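Long-range contacts in Mab-21 domain-containing protein (Tribolium castaneum, PDB 7LT2), which senses double-stranded RNA and, as a cGAS-like nucleotidyltransferase of innate immunity, makes the cyclic dinucleotide 2',3'-cGAMP from ATP and GTP: residues S30-F35 and L179-S184; R52-G57 and F244-R249; P68-L73 and D191-A196. All coordinates share one frame; numbering follows the deposited sequence.

Interaction 1. Residues S30-F35 and L179-S184; sequences SVLRTF and LGISHS
Leu179 lays one methyl over the ring of Phe35: its CD1 stands 4.0 Å from the centroid of that ring and only 5° off the normal, a CH-pi contact centred on the face. The two side chains come from opposite directions. In Phe35, CG lies anti to the backbone N, which carries the ring to the strand side, and a chi2 of 89° rolls its face to the leucine methyl. Two residues along the strand, Ile181 extends its CD1 to meet CG1 of Val31 tip to tip at 3.9 Å. The same CD1 also touches Leu32, whose CD2 comes in at an angle and ends 4.1 Å away. Leu32 leaves the helix turned to the side, yet the end of its chain swings in and its CD2 touches both strand residues, lying 4.3 Å from CD1 of Leu179. Every touching group is apolar and buried, a plain case of a helix lying across a sheet, here with 126° between the directions of helix 30-35 and strand 179-183. Helix 18-42 packs on strand 177-183, a strand of the nucleotidyltransferase domain. Around this patch, Val31 also meets Phe166 and Ile168 of strand 164-171, Leu179 and Ile181 lean on Leu194 and Val192 of strand 188-200, and Val142, Thr145 and Leu146 of helix 131-147 close in on Phe35.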
ATOM      1  N   SER A  30     -13.518   1.238 -11.775  1.00 18.76           N
ATOM      2  CA  SER A  30     -14.838   1.705 -12.186  1.00 16.37           C
ATOM      3  C   SER A  30     -15.879   1.452 -11.101  1.00 18.43           C
ATOM      4  O   SER A  30     -16.715   2.320 -10.816  1.00 19.25           O
ATOM      5  CB  SER A  30     -15.243   1.032 -13.501  1.00 21.18           C
ATOM      6  OG  SER A  30     -16.461   1.568 -13.994  1.00 28.94           O
ATOM      7  N   VAL A  31     -15.849   0.275 -10.476  1.00 17.01           N
ATOM      8  CA  VAL A  31     -16.743   0.013  -9.347  1.00 16.29           C
ATOM      9  C   VAL A  31     -16.551   1.061  -8.257  1.00 17.07           C
ATOM     10  O   VAL A  31     -17.520   1.609  -7.718  1.00 17.61           O
ATOM     11  CB  VAL A  31     -16.520  -1.407  -8.801  1.00 17.39           C
ATOM     12  CG1 VAL A  31     -17.179  -1.562  -7.433  1.00 20.03           C
ATOM     13  CG2 VAL A  31     -17.058  -2.436  -9.783  1.00 19.65           C
ATOM     14  N   LEU A  32     -15.292   1.367  -7.929  1.00 17.23           N
ATOM     15  CA  LEU A  32     -15.025   2.300  -6.839  1.00 15.52           C
ATOM     16  C   LEU A  32     -15.400   3.737  -7.203  1.00 15.80           C
ATOM     17  O   LEU A  32     -15.843   4.490  -6.326  1.00 16.89           O
ATOM     18  CB  LEU A  32     -13.557   2.201  -6.419  1.00 15.85           C
ATOM     19  CG  LEU A  32     -13.175   0.840  -5.820  1.00 16.95           C
ATOM     20  CD1 LEU A  32     -11.650   0.711  -5.721  1.00 16.51           C
ATOM     21  CD2 LEU A  32     -13.827   0.639  -4.453  1.00 19.06           C
ATOM     22  N   ARG A  33     -15.251   4.138  -8.472  1.00 15.99           N
ATOM     23  CA  ARG A  33     -15.721   5.469  -8.856  1.00 14.78           C
ATOM     24  C   ARG A  33     -17.230   5.588  -8.677  1.00 18.25           C
ATOM     25  O   ARG A  33     -17.728   6.616  -8.199  1.00 17.89           O
ATOM     26  CB  ARG A  33     -15.321   5.792 -10.297  1.00 16.56           C
ATOM     27  CG  ARG A  33     -13.929   6.389 -10.433  1.00 20.22           C
ATOM     28  CD  ARG A  33     -13.709   6.980 -11.820  1.00 21.19           C
ATOM     29  NE  ARG A  33     -13.700   5.938 -12.838  1.00 28.04           N
ATOM     30  CZ  ARG A  33     -12.619   5.265 -13.207  1.00 20.93           C
ATOM     31  NH1 ARG A  33     -11.430   5.531 -12.694  1.00 29.27           N
ATOM     32  NH2 ARG A  33     -12.735   4.301 -14.115  1.00 29.63           N
ATOM     33  N   THR A  34     -17.974   4.545  -9.048  1.00 17.03           N
ATOM     34  CA  THR A  34     -19.414   4.551  -8.811  1.00 18.32           C
ATOM     35  C   THR A  34     -19.721   4.704  -7.326  1.00 19.28           C
ATOM     36  O   THR A  34     -20.608   5.475  -6.942  1.00 17.57           O
ATOM     37  CB  THR A  34     -20.050   3.270  -9.351  1.00 19.85           C
ATOM     38  OG1 THR A  34     -19.750   3.135 -10.746  1.00 19.77           O
ATOM     39  CG2 THR A  34     -21.565   3.311  -9.169  1.00 21.78           C
ATOM     40  N   PHE A  35     -18.983   3.988  -6.476  1.00 15.79           N
ATOM     41  CA  PHE A  35     -19.234   4.070  -5.042  1.00 16.45           C
ATOM     42  C   PHE A  35     -18.885   5.450  -4.491  1.00 17.00           C
ATOM     43  O   PHE A  35     -19.639   6.009  -3.685  1.00 17.57           O
ATOM     44  CB  PHE A  35     -18.450   2.977  -4.310  1.00 14.36           C
ATOM     45  CG  PHE A  35     -18.850   2.819  -2.870  1.00 17.58           C
ATOM     46  CD1 PHE A  35     -19.868   1.953  -2.511  1.00 25.73           C
ATOM     47  CD2 PHE A  35     -18.223   3.553  -1.883  1.00 16.05           C
ATOM     48  CE1 PHE A  35     -20.244   1.817  -1.186  1.00 21.25           C
ATOM     49  CE2 PHE A  35     -18.593   3.424  -0.563  1.00 17.76           C
ATOM     50  CZ  PHE A  35     -19.609   2.554  -0.216  1.00 20.82           C
ATOM     51  N   LEU A 179     -14.541  -3.352   1.356  1.00 17.11           N
ATOM     52  CA  LEU A 179     -15.480  -3.774   0.324  1.00 19.37           C
ATOM     53  C   LEU A 179     -14.918  -5.002  -0.381  1.00 21.22           C
ATOM     54  O   LEU A 179     -13.842  -4.935  -0.984  1.00 20.88           O
ATOM     55  CB  LEU A 179     -15.731  -2.664  -0.696  1.00 16.99           C
ATOM     56  CG  LEU A 179     -16.282  -1.330  -0.189  1.00 18.76           C
ATOM     57  CD1 LEU A 179     -16.628  -0.404  -1.370  1.00 19.42           C
ATOM     58  CD2 LEU A 179     -17.485  -1.517   0.718  1.00 23.36           C
ATOM     59  N   GLY A 180     -15.644  -6.114  -0.309  1.00 18.08           N
ATOM     60  CA  GLY A 180     -15.308  -7.278  -1.110  1.00 19.07           C
ATOM     61  C   GLY A 180     -16.013  -7.218  -2.452  1.00 20.31           C
ATOM     62  O   GLY A 180     -17.245  -7.245  -2.504  1.00 20.64           O
ATOM     63  N   ILE A 181     -15.263  -7.130  -3.546  1.00 18.93           N
ATOM     64  CA  ILE A 181     -15.835  -6.905  -4.871  1.00 15.47           C
ATOM     65  C   ILE A 181     -15.753  -8.197  -5.671  1.00 17.68           C
ATOM     66  O   ILE A 181     -14.674  -8.789  -5.800  1.00 19.07           O
ATOM     67  CB  ILE A 181     -15.125  -5.748  -5.595  1.00 15.47           C
ATOM     68  CG1 ILE A 181     -15.267  -4.462  -4.771  1.00 19.55           C
ATOM     69  CG2 ILE A 181     -15.702  -5.562  -6.999  1.00 17.31           C
ATOM     70  CD1 ILE A 181     -14.458  -3.288  -5.287  1.00 19.20           C
ATOM     71  N   SER A 182     -16.893  -8.633  -6.207  1.00 17.27           N
ATOM     72  CA  SER A 182     -16.987  -9.860  -6.989  1.00 18.76           C
ATOM     73  C   SER A 182     -17.752  -9.599  -8.280  1.00 20.22           C
ATOM     74  O   SER A 182     -18.545  -8.660  -8.379  1.00 20.11           O
ATOM     75  CB  SER A 182     -17.695 -10.979  -6.210  1.00 24.47           C
ATOM     76  OG  SER A 182     -17.031 -11.286  -4.996  1.00 22.92           O
ATOM     77  N   HIS A 183     -17.511 -10.448  -9.276  1.00 20.85           N
ATOM     78  CA  HIS A 183     -18.407 -10.497 -10.424  1.00 24.29           C
ATOM     79  C   HIS A 183     -19.793 -10.942  -9.967  1.00 22.96           C
ATOM     80  O   HIS A 183     -19.932 -11.720  -9.019  1.00 27.35           O
ATOM     81  CB  HIS A 183     -17.878 -11.470 -11.482  1.00 20.80           C
ATOM     82  CG  HIS A 183     -16.568 -11.064 -12.079  1.00 21.85           C
ATOM     83  ND1 HIS A 183     -16.473 -10.188 -13.137  1.00 23.35           N
ATOM     84  CD2 HIS A 183     -15.298 -11.414 -11.765  1.00 20.07           C
ATOM     85  CE1 HIS A 183     -15.200 -10.008 -13.445  1.00 22.58           C
ATOM     86  NE2 HIS A 183     -14.467 -10.743 -12.628  1.00 18.91           N
ATOM     87  N   SER A 184     -20.831 -10.437 -10.644  1.00 22.86           N
ATOM     88  CA  SER A 184     -22.182 -10.899 -10.337  1.00 25.07           C
ATOM     89  C   SER A 184     -22.344 -12.391 -10.593  1.00 29.65           C
ATOM     90  O   SER A 184     -23.246 -13.014 -10.019  1.00 29.43           O
ATOM     91  CB  SER A 184     -23.220 -10.116 -11.146  1.00 30.22           C
ATOM     92  OG  SER A 184     -23.141 -10.435 -12.525  1.00 34.22           O
TER

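Interaction 2. Residues R52-G57 and F244-R249; sequences RVFYGG and FQEQER
Phe54 and Arg249 both carry CG anti to the backbone N (chi1 176° and -172°), a torsion that sends the ring off strand 52-56 toward the helix, while the arginine chain reaches back, bending at chi3, to lay its guanidinium nearly flat against the ring. The two planes lie 15° apart, and CZ of Phe54 sits over one guanidinium face, 3.5 Å from NH1 of Arg249 and offset toward the rim. With its face against the ring, the guanidinium spends its end on the backbone: NH1 and NH2 of Arg249 both donate to the carbonyl O of Tyr55, at 3.0 and 2.8 Å, and this acceptor lies in the guanidinium plane. Asp61 takes NE of Arg249 in a salt bridge, which further fixes the rotation of the group. Helix 245-251 begins here, just after strand 240-243 of the nucleotidyltransferase domain, and Gln245 to Glu248 are assigned by similarity to the ATP and GTP sites. The helix start also packs on Phe54, with CB of Gln245 3.6 Å from CE2 of the ring. A water accepts from N of Gly57 at 2.9 Å and lies within bonding distance of OE1 of Gln245, while NE2 of Gln245 bonds to Ser243. On the CE1 side of the ring Glu246 slides past Phe54 in the opposite direction, and its OE1 uses the syn lone pair to receive NH1 of Arg52 at 3.2 Å, in a salt bridge. NH2 of Arg52 adds a weak bond to the same oxygen, its stronger partner being Glu221, in a second salt bridge.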
ATOM      1  N   ARG A  52      -9.033  13.425  -4.558  1.00 18.34           N
ATOM      2  CA  ARG A  52      -8.698  12.329  -5.464  1.00 15.93           C
ATOM      3  C   ARG A  52      -8.454  11.084  -4.622  1.00 15.53           C
ATOM      4  O   ARG A  52      -8.453  11.137  -3.388  1.00 15.44           O
ATOM      5  CB  ARG A  52      -7.471  12.664  -6.311  1.00 19.76           C
ATOM      6  CG  ARG A  52      -6.186  12.815  -5.504  1.00 18.63           C
ATOM      7  CD  ARG A  52      -5.042  13.308  -6.369  1.00 25.13           C
ATOM      8  NE  ARG A  52      -3.886  13.731  -5.589  1.00 22.02           N
ATOM      9  CZ  ARG A  52      -2.833  12.968  -5.337  1.00 24.82           C
ATOM     10  NH1 ARG A  52      -2.771  11.714  -5.754  1.00 25.97           N
ATOM     11  NH2 ARG A  52      -1.813  13.474  -4.651  1.00 25.00           N
ATOM     12  N   VAL A  53      -8.235   9.960  -5.299  1.00 18.66           N
ATOM     13  CA  VAL A  53      -7.886   8.710  -4.638  1.00 16.21           C
ATOM     14  C   VAL A  53      -6.488   8.294  -5.079  1.00 14.63           C
ATOM     15  O   VAL A  53      -6.019   8.646  -6.168  1.00 16.94           O
ATOM     16  CB  VAL A  53      -8.901   7.577  -4.920  1.00 16.45           C
ATOM     17  CG1 VAL A  53     -10.301   7.973  -4.460  1.00 16.63           C
ATOM     18  CG2 VAL A  53      -8.905   7.181  -6.407  1.00 17.90           C
ATOM     19  N   PHE A  54      -5.820   7.543  -4.206  1.00 14.50           N
ATOM     20  CA  PHE A  54      -4.561   6.885  -4.517  1.00 17.10           C
ATOM     21  C   PHE A  54      -4.752   5.399  -4.265  1.00 17.00           C
ATOM     22  O   PHE A  54      -5.298   5.012  -3.227  1.00 16.68           O
ATOM     23  CB  PHE A  54      -3.412   7.435  -3.662  1.00 15.24           C
ATOM     24  CG  PHE A  54      -2.107   6.721  -3.866  1.00 18.74           C
ATOM     25  CD1 PHE A  54      -1.284   7.040  -4.942  1.00 21.28           C
ATOM     26  CD2 PHE A  54      -1.705   5.722  -2.992  1.00 19.86           C
ATOM     27  CE1 PHE A  54      -0.081   6.380  -5.133  1.00 19.76           C
ATOM     28  CE2 PHE A  54      -0.503   5.057  -3.183  1.00 20.10           C
ATOM     29  CZ  PHE A  54       0.307   5.391  -4.256  1.00 16.90           C
ATOM     30  N   TYR A  55      -4.321   4.570  -5.214  1.00 15.75           N
ATOM     31  CA  TYR A  55      -4.467   3.124  -5.088  1.00 16.79           C
ATOM     32  C   TYR A  55      -3.184   2.580  -4.466  1.00 14.62           C
ATOM     33  O   TYR A  55      -2.128   2.593  -5.099  1.00 15.67           O
ATOM     34  CB  TYR A  55      -4.754   2.488  -6.446  1.00 16.62           C
ATOM     35  CG  TYR A  55      -5.912   3.122  -7.195  1.00 16.50           C
ATOM     36  CD1 TYR A  55      -7.220   2.982  -6.749  1.00 18.45           C
ATOM     37  CD2 TYR A  55      -5.694   3.849  -8.356  1.00 18.70           C
ATOM     38  CE1 TYR A  55      -8.286   3.563  -7.441  1.00 18.44           C
ATOM     39  CE2 TYR A  55      -6.742   4.427  -9.055  1.00 21.28           C
ATOM     40  CZ  TYR A  55      -8.038   4.288  -8.592  1.00 19.31           C
ATOM     41  OH  TYR A  55      -9.077   4.869  -9.291  1.00 20.08           O
ATOM     42  N   GLY A  56      -3.271   2.134  -3.215  1.00 15.80           N
ATOM     43  CA  GLY A  56      -2.102   1.772  -2.436  1.00 16.66           C
ATOM     44  C   GLY A  56      -1.957   0.268  -2.307  1.00 17.15           C
ATOM     45  O   GLY A  56      -2.947  -0.463  -2.281  1.00 18.38           O
ATOM     46  N   GLY A  57      -0.715  -0.189  -2.220  1.00 16.47           N
ATOM     47  CA  GLY A  57      -0.433  -1.580  -1.911  1.00 15.56           C
ATOM     48  C   GLY A  57       0.465  -2.221  -2.954  1.00 19.08           C
ATOM     49  O   GLY A  57       0.800  -1.640  -3.978  1.00 17.45           O
ATOM     50  N   PHE A 244       4.371   8.341   1.743  1.00 20.29           N
ATOM     51  CA  PHE A 244       5.135   8.775   0.586  1.00 21.27           C
ATOM     52  C   PHE A 244       5.079   7.721  -0.518  1.00 23.23           C
ATOM     53  O   PHE A 244       6.005   7.599  -1.326  1.00 19.84           O
ATOM     54  CB  PHE A 244       6.573   9.086   0.996  1.00 22.31           C
ATOM     55  CG  PHE A 244       6.679  10.137   2.077  1.00 21.13           C
ATOM     56  CD1 PHE A 244       6.299  11.445   1.822  1.00 23.73           C
ATOM     57  CD2 PHE A 244       7.145   9.816   3.342  1.00 25.90           C
ATOM     58  CE1 PHE A 244       6.385  12.421   2.810  1.00 26.86           C
ATOM     59  CE2 PHE A 244       7.239  10.782   4.334  1.00 22.93           C
ATOM     60  CZ  PHE A 244       6.856  12.090   4.066  1.00 23.91           C
ATOM     61  N   GLN A 245       3.978   6.960  -0.553  1.00 19.54           N
ATOM     62  CA  GLN A 245       3.842   5.859  -1.504  1.00 21.95           C
ATOM     63  C   GLN A 245       3.807   6.340  -2.947  1.00 18.40           C
ATOM     64  O   GLN A 245       4.198   5.596  -3.852  1.00 19.82           O
ATOM     65  CB  GLN A 245       2.572   5.060  -1.219  1.00 23.25           C
ATOM     66  CG  GLN A 245       2.527   4.364   0.122  1.00 30.60           C
ATOM     67  CD  GLN A 245       1.160   3.764   0.383  1.00 39.94           C
ATOM     68  OE1 GLN A 245       0.895   2.617   0.019  1.00 37.19           O
ATOM     69  NE2 GLN A 245       0.273   4.549   0.997  1.00 37.04           N
ATOM     70  N   GLU A 246       3.309   7.553  -3.196  1.00 19.84           N
ATOM     71  CA  GLU A 246       3.311   8.043  -4.568  1.00 18.97           C
ATOM     72  C   GLU A 246       4.735   8.258  -5.061  1.00 18.68           C
ATOM     73  O   GLU A 246       5.059   7.925  -6.208  1.00 17.91           O
ATOM     74  CB  GLU A 246       2.490   9.329  -4.681  1.00 22.74           C
ATOM     75  CG  GLU A 246       2.088   9.650  -6.122  1.00 32.44           C
ATOM     76  CD  GLU A 246       0.709  10.277  -6.223  1.00 40.59           C
ATOM     77  OE1 GLU A 246       0.244  10.862  -5.225  1.00 35.66           O
ATOM     78  OE2 GLU A 246       0.090  10.179  -7.303  1.00 50.92           O
ATOM     79  N   GLN A 247       5.609   8.777  -4.194  1.00 18.72           N
ATOM     80  CA  GLN A 247       7.012   8.955  -4.555  1.00 17.76           C
ATOM     81  C   GLN A 247       7.750   7.621  -4.620  1.00 19.48           C
ATOM     82  O   GLN A 247       8.591   7.419  -5.503  1.00 17.24           O
ATOM     83  CB  GLN A 247       7.691   9.891  -3.556  1.00 17.50           C
ATOM     84  CG  GLN A 247       7.237  11.345  -3.669  1.00 17.90           C
ATOM     85  CD  GLN A 247       5.920  11.618  -2.961  1.00 20.92           C
ATOM     86  OE1 GLN A 247       5.463  10.822  -2.134  1.00 19.03           O
ATOM     87  NE2 GLN A 247       5.306  12.752  -3.279  1.00 20.26           N
ATOM     88  N   GLU A 248       7.458   6.705  -3.689  1.00 17.07           N
ATOM     89  CA  GLU A 248       8.079   5.381  -3.735  1.00 14.78           C
ATOM     90  C   GLU A 248       7.758   4.664  -5.040  1.00 18.46           C
ATOM     91  O   GLU A 248       8.611   3.959  -5.599  1.00 16.52           O
ATOM     92  CB  GLU A 248       7.618   4.535  -2.544  1.00 17.05           C
ATOM     93  CG  GLU A 248       8.165   4.989  -1.204  1.00 18.49           C
ATOM     94  CD  GLU A 248       7.546   4.248  -0.028  1.00 19.93           C
ATOM     95  OE1 GLU A 248       6.854   3.233  -0.251  1.00 22.78           O
ATOM     96  OE2 GLU A 248       7.765   4.675   1.123  1.00 22.10           O
ATOM     97  N   ARG A 249       6.530   4.816  -5.534  1.00 15.68           N
ATOM     98  CA  ARG A 249       6.141   4.139  -6.767  1.00 18.50           C
ATOM     99  C   ARG A 249       6.958   4.638  -7.955  1.00 17.09           C
ATOM    100  O   ARG A 249       7.284   3.861  -8.859  1.00 17.63           O
ATOM    101  CB  ARG A 249       4.642   4.330  -7.016  1.00 16.98           C
ATOM    102  CG  ARG A 249       4.105   3.504  -8.177  1.00 18.51           C
ATOM    103  CD  ARG A 249       2.596   3.415  -8.129  1.00 19.54           C
ATOM    104  NE  ARG A 249       2.126   2.688  -6.953  1.00 17.06           N
ATOM    105  CZ  ARG A 249       0.876   2.716  -6.513  1.00 15.21           C
ATOM    106  NH1 ARG A 249      -0.056   3.422  -7.129  1.00 18.63           N
ATOM    107  NH2 ARG A 249       0.556   2.024  -5.420  1.00 16.43           N
TER
HETATM  108  O   HOH W   1       1.753   1.361  -2.526  1.00 22.57           O

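Interaction 3. Residues P68-L73 and D191-A196; sequences PEEFDL and DVDLVA
Glu70 to Leu73 pair in parallel with Asp191 to Leu194 in the central sheet of the nucleotidyltransferase fold, placing the three acidic residues assigned by similarity to the catalytic magnesium site, Glu70, Asp72 and Asp193, on one face. The backbone ladder has five rungs, in which odd-numbered residues of the two segments take turns as donor and acceptor. It opens with N of Asp191 giving to O of Glu69 at 3.0 Å and closes with N of Val195 giving to O of Leu73; in the middle, N of Leu73 reaches O of Asp193 at 2.8 Å.

Apolar contacts occupy the face of Phe71, Val192, Leu73 and Leu194. Phe71 takes the chi1 of 68° that sets CG between backbone N and carbonyl carbon, and its ring lies beside Val192, pointing the same way; CG1 of the valine is over the ring face, while CG2 comes to 3.5 Å from CE1. Leu73 and Leu194 meet through their CD2 methyls at 4.0 Å.

Glu70, Asp72 and Asp193 cluster on the other face, consistent with a magnesium site; Asp191 joins them there, its OD1 paired with Lys188. OD1 of Asp72 stands 4.1 Å from OD2 of Asp193, their planes 16° apart, and Thr178 bonds to OD1 of Asp193. Two waters join the cluster: one donates to OE1 of Glu70 and OD1 of Asp193, the other to OD1 of Asp72 at 2.7 Å and OD2 of Asp193 at 2.6 Å.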
ATOM      1  N   PRO A  68      -3.404 -11.570  -6.427  1.00 16.89           N
ATOM      2  CA  PRO A  68      -3.719 -10.397  -5.605  1.00 16.46           C
ATOM      3  C   PRO A  68      -5.027 -10.594  -4.859  1.00 17.17           C
ATOM      4  O   PRO A  68      -5.958 -11.240  -5.347  1.00 19.95           O
ATOM      5  CB  PRO A  68      -3.817  -9.254  -6.624  1.00 16.54           C
ATOM      6  CG  PRO A  68      -4.066  -9.910  -7.930  1.00 20.62           C
ATOM      7  CD  PRO A  68      -3.459 -11.288  -7.870  1.00 17.35           C
ATOM      8  N   GLU A  69      -5.078 -10.045  -3.644  1.00 16.46           N
ATOM      9  CA  GLU A  69      -6.214 -10.282  -2.764  1.00 17.70           C
ATOM     10  C   GLU A  69      -6.836  -8.998  -2.228  1.00 17.48           C
ATOM     11  O   GLU A  69      -8.046  -8.967  -1.977  1.00 16.75           O
ATOM     12  CB  GLU A  69      -5.799 -11.188  -1.605  1.00 17.37           C
ATOM     13  CG  GLU A  69      -5.708 -12.647  -2.021  1.00 22.73           C
ATOM     14  CD  GLU A  69      -4.926 -13.495  -1.046  1.00 35.28           C
ATOM     15  OE1 GLU A  69      -4.053 -12.944  -0.345  1.00 36.54           O
ATOM     16  OE2 GLU A  69      -5.186 -14.715  -0.985  1.00 39.72           O
ATOM     17  N   GLU A  70      -6.043  -7.938  -2.061  1.00 19.35           N
ATOM     18  CA  GLU A  70      -6.578  -6.699  -1.500  1.00 19.59           C
ATOM     19  C   GLU A  70      -5.707  -5.520  -1.908  1.00 18.03           C
ATOM     20  O   GLU A  70      -4.545  -5.684  -2.281  1.00 20.93           O
ATOM     21  CB  GLU A  70      -6.665  -6.771   0.027  1.00 21.50           C
ATOM     22  CG  GLU A  70      -5.320  -7.001   0.700  1.00 22.19           C
ATOM     23  CD  GLU A  70      -5.393  -6.863   2.206  1.00 30.14           C
ATOM     24  OE1 GLU A  70      -6.015  -5.888   2.683  1.00 32.88           O
ATOM     25  OE2 GLU A  70      -4.825  -7.723   2.909  1.00 30.37           O
ATOM     26  N   PHE A  71      -6.290  -4.323  -1.826  1.00 17.81           N
ATOM     27  CA  PHE A  71      -5.513  -3.091  -1.852  1.00 16.80           C
ATOM     28  C   PHE A  71      -6.263  -2.024  -1.063  1.00 18.32           C
ATOM     29  O   PHE A  71      -7.401  -2.222  -0.630  1.00 18.28           O
ATOM     30  CB  PHE A  71      -5.197  -2.617  -3.285  1.00 19.22           C
ATOM     31  CG  PHE A  71      -6.393  -2.153  -4.079  1.00 18.59           C
ATOM     32  CD1 PHE A  71      -7.136  -3.054  -4.822  1.00 23.66           C
ATOM     33  CD2 PHE A  71      -6.736  -0.811  -4.123  1.00 20.29           C
ATOM     34  CE1 PHE A  71      -8.220  -2.631  -5.576  1.00 25.91           C
ATOM     35  CE2 PHE A  71      -7.822  -0.380  -4.872  1.00 22.02           C
ATOM     36  CZ  PHE A  71      -8.565  -1.294  -5.597  1.00 24.47           C
ATOM     37  N   ASP A  72      -5.589  -0.897  -0.860  1.00 16.98           N
ATOM     38  CA  ASP A  72      -6.137   0.236  -0.121  1.00 18.45           C
ATOM     39  C   ASP A  72      -6.602   1.321  -1.081  1.00 18.98           C
ATOM     40  O   ASP A  72      -5.831   1.777  -1.931  1.00 18.75           O
ATOM     41  CB  ASP A  72      -5.095   0.832   0.826  1.00 22.24           C
ATOM     42  CG  ASP A  72      -4.910   0.024   2.088  1.00 23.01           C
ATOM     43  OD1 ASP A  72      -5.605  -1.002   2.268  1.00 23.35           O
ATOM     44  OD2 ASP A  72      -4.056   0.430   2.903  1.00 27.58           O
ATOM     45  N   LEU A  73      -7.847   1.761  -0.922  1.00 18.28           N
ATOM     46  CA  LEU A  73      -8.295   2.993  -1.565  1.00 17.06           C
ATOM     47  C   LEU A  73      -8.015   4.133  -0.597  1.00 17.06           C
ATOM     48  O   LEU A  73      -8.769   4.355   0.352  1.00 17.33           O
ATOM     49  CB  LEU A  73      -9.773   2.931  -1.934  1.00 17.39           C
ATOM     50  CG  LEU A  73     -10.217   4.124  -2.793  1.00 16.18           C
ATOM     51  CD1 LEU A  73      -9.565   4.050  -4.166  1.00 16.13           C
ATOM     52  CD2 LEU A  73     -11.729   4.159  -2.904  1.00 20.16           C
ATOM     53  N   ASP A 191     -10.558  -7.468  -2.433  1.00 17.14           N
ATOM     54  CA  ASP A 191     -11.010  -6.660  -1.305  1.00 17.50           C
ATOM     55  C   ASP A 191     -10.370  -5.281  -1.380  1.00 16.62           C
ATOM     56  O   ASP A 191      -9.216  -5.139  -1.789  1.00 18.68           O
ATOM     57  CB  ASP A 191     -10.628  -7.303   0.034  1.00 17.49           C
ATOM     58  CG  ASP A 191     -11.409  -8.566   0.339  1.00 20.45           C
ATOM     59  OD1 ASP A 191     -12.469  -8.790  -0.276  1.00 23.28           O
ATOM     60  OD2 ASP A 191     -10.963  -9.331   1.226  1.00 22.36           O
ATOM     61  N   VAL A 192     -11.119  -4.255  -0.965  1.00 16.17           N
ATOM     62  CA  VAL A 192     -10.623  -2.880  -0.965  1.00 17.39           C
ATOM     63  C   VAL A 192     -10.943  -2.237   0.378  1.00 16.15           C
ATOM     64  O   VAL A 192     -12.104  -2.213   0.795  1.00 18.01           O
ATOM     65  CB  VAL A 192     -11.237  -2.046  -2.108  1.00 15.52           C
ATOM     66  CG1 VAL A 192     -10.618  -0.657  -2.149  1.00 18.11           C
ATOM     67  CG2 VAL A 192     -11.047  -2.750  -3.451  1.00 19.63           C
ATOM     68  N   ASP A 193      -9.920  -1.704   1.044  1.00 16.29           N
ATOM     69  CA  ASP A 193     -10.106  -0.961   2.286  1.00 17.86           C
ATOM     70  C   ASP A 193     -10.250   0.528   1.983  1.00 17.11           C
ATOM     71  O   ASP A 193      -9.466   1.093   1.214  1.00 17.03           O
ATOM     72  CB  ASP A 193      -8.939  -1.200   3.247  1.00 17.09           C
ATOM     73  CG  ASP A 193      -9.018  -2.551   3.939  1.00 22.49           C
ATOM     74  OD1 ASP A 193      -9.882  -3.373   3.563  1.00 22.46           O
ATOM     75  OD2 ASP A 193      -8.211  -2.787   4.863  1.00 30.30           O
ATOM     76  N   LEU A 194     -11.246   1.164   2.598  1.00 17.00           N
ATOM     77  CA  LEU A 194     -11.572   2.562   2.309  1.00 19.19           C
ATOM     78  C   LEU A 194     -10.952   3.420   3.407  1.00 16.06           C
ATOM     79  O   LEU A 194     -11.499   3.530   4.504  1.00 18.45           O
ATOM     80  CB  LEU A 194     -13.080   2.748   2.217  1.00 16.49           C
ATOM     81  CG  LEU A 194     -13.822   1.751   1.322  1.00 23.56           C
ATOM     82  CD1 LEU A 194     -15.325   1.993   1.392  1.00 26.86           C
ATOM     83  CD2 LEU A 194     -13.328   1.832  -0.113  1.00 20.15           C
ATOM     84  N   VAL A 195      -9.804   4.023   3.106  1.00 17.39           N
ATOM     85  CA  VAL A 195      -8.954   4.675   4.101  1.00 19.74           C
ATOM     86  C   VAL A 195      -9.049   6.189   3.926  1.00 16.32           C
ATOM     87  O   VAL A 195      -8.637   6.729   2.892  1.00 16.28           O
ATOM     88  CB  VAL A 195      -7.496   4.207   3.976  1.00 17.75           C
ATOM     89  CG1 VAL A 195      -6.643   4.814   5.076  1.00 17.30           C
ATOM     90  CG2 VAL A 195      -7.420   2.676   3.987  1.00 18.61           C
ATOM     91  N   ALA A 196      -9.548   6.876   4.956  1.00 16.94           N
ATOM     92  CA  ALA A 196      -9.666   8.330   4.927  1.00 16.81           C
ATOM     93  C   ALA A 196      -8.315   8.970   5.228  1.00 18.45           C
ATOM     94  O   ALA A 196      -7.770   8.785   6.322  1.00 20.96           O
ATOM     95  CB  ALA A 196     -10.711   8.789   5.943  1.00 18.59           C
TER
HETATM   96  O   HOH W   2      -8.617  -5.790   3.011  1.00 27.02           O
HETATM   97  O   HOH W   3      -5.676  -2.110   4.719  1.00 32.10           O

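In the fold
All three contacts reach one mixed sheet, whose two sides serve different chemistry. Interaction 3 is an element of the sheet itself, with backbone bonds along its length, an apolar side and an acidic side. Interaction 1 continues the apolar side: Leu32 of helix 18-42 packs on Phe71 and Val192, and Leu179 N meets Val192 O across neighbouring strands. Its touching residues are all buried. Interactions 2 and 3 are both partly buried, and are joined through Gly56 N and Asp72 O. Interaction 2 relies on charge, a bound water and a guanidinium lying nearly parallel to a phenyl ring, in keeping with its place beside the likely nucleotide site.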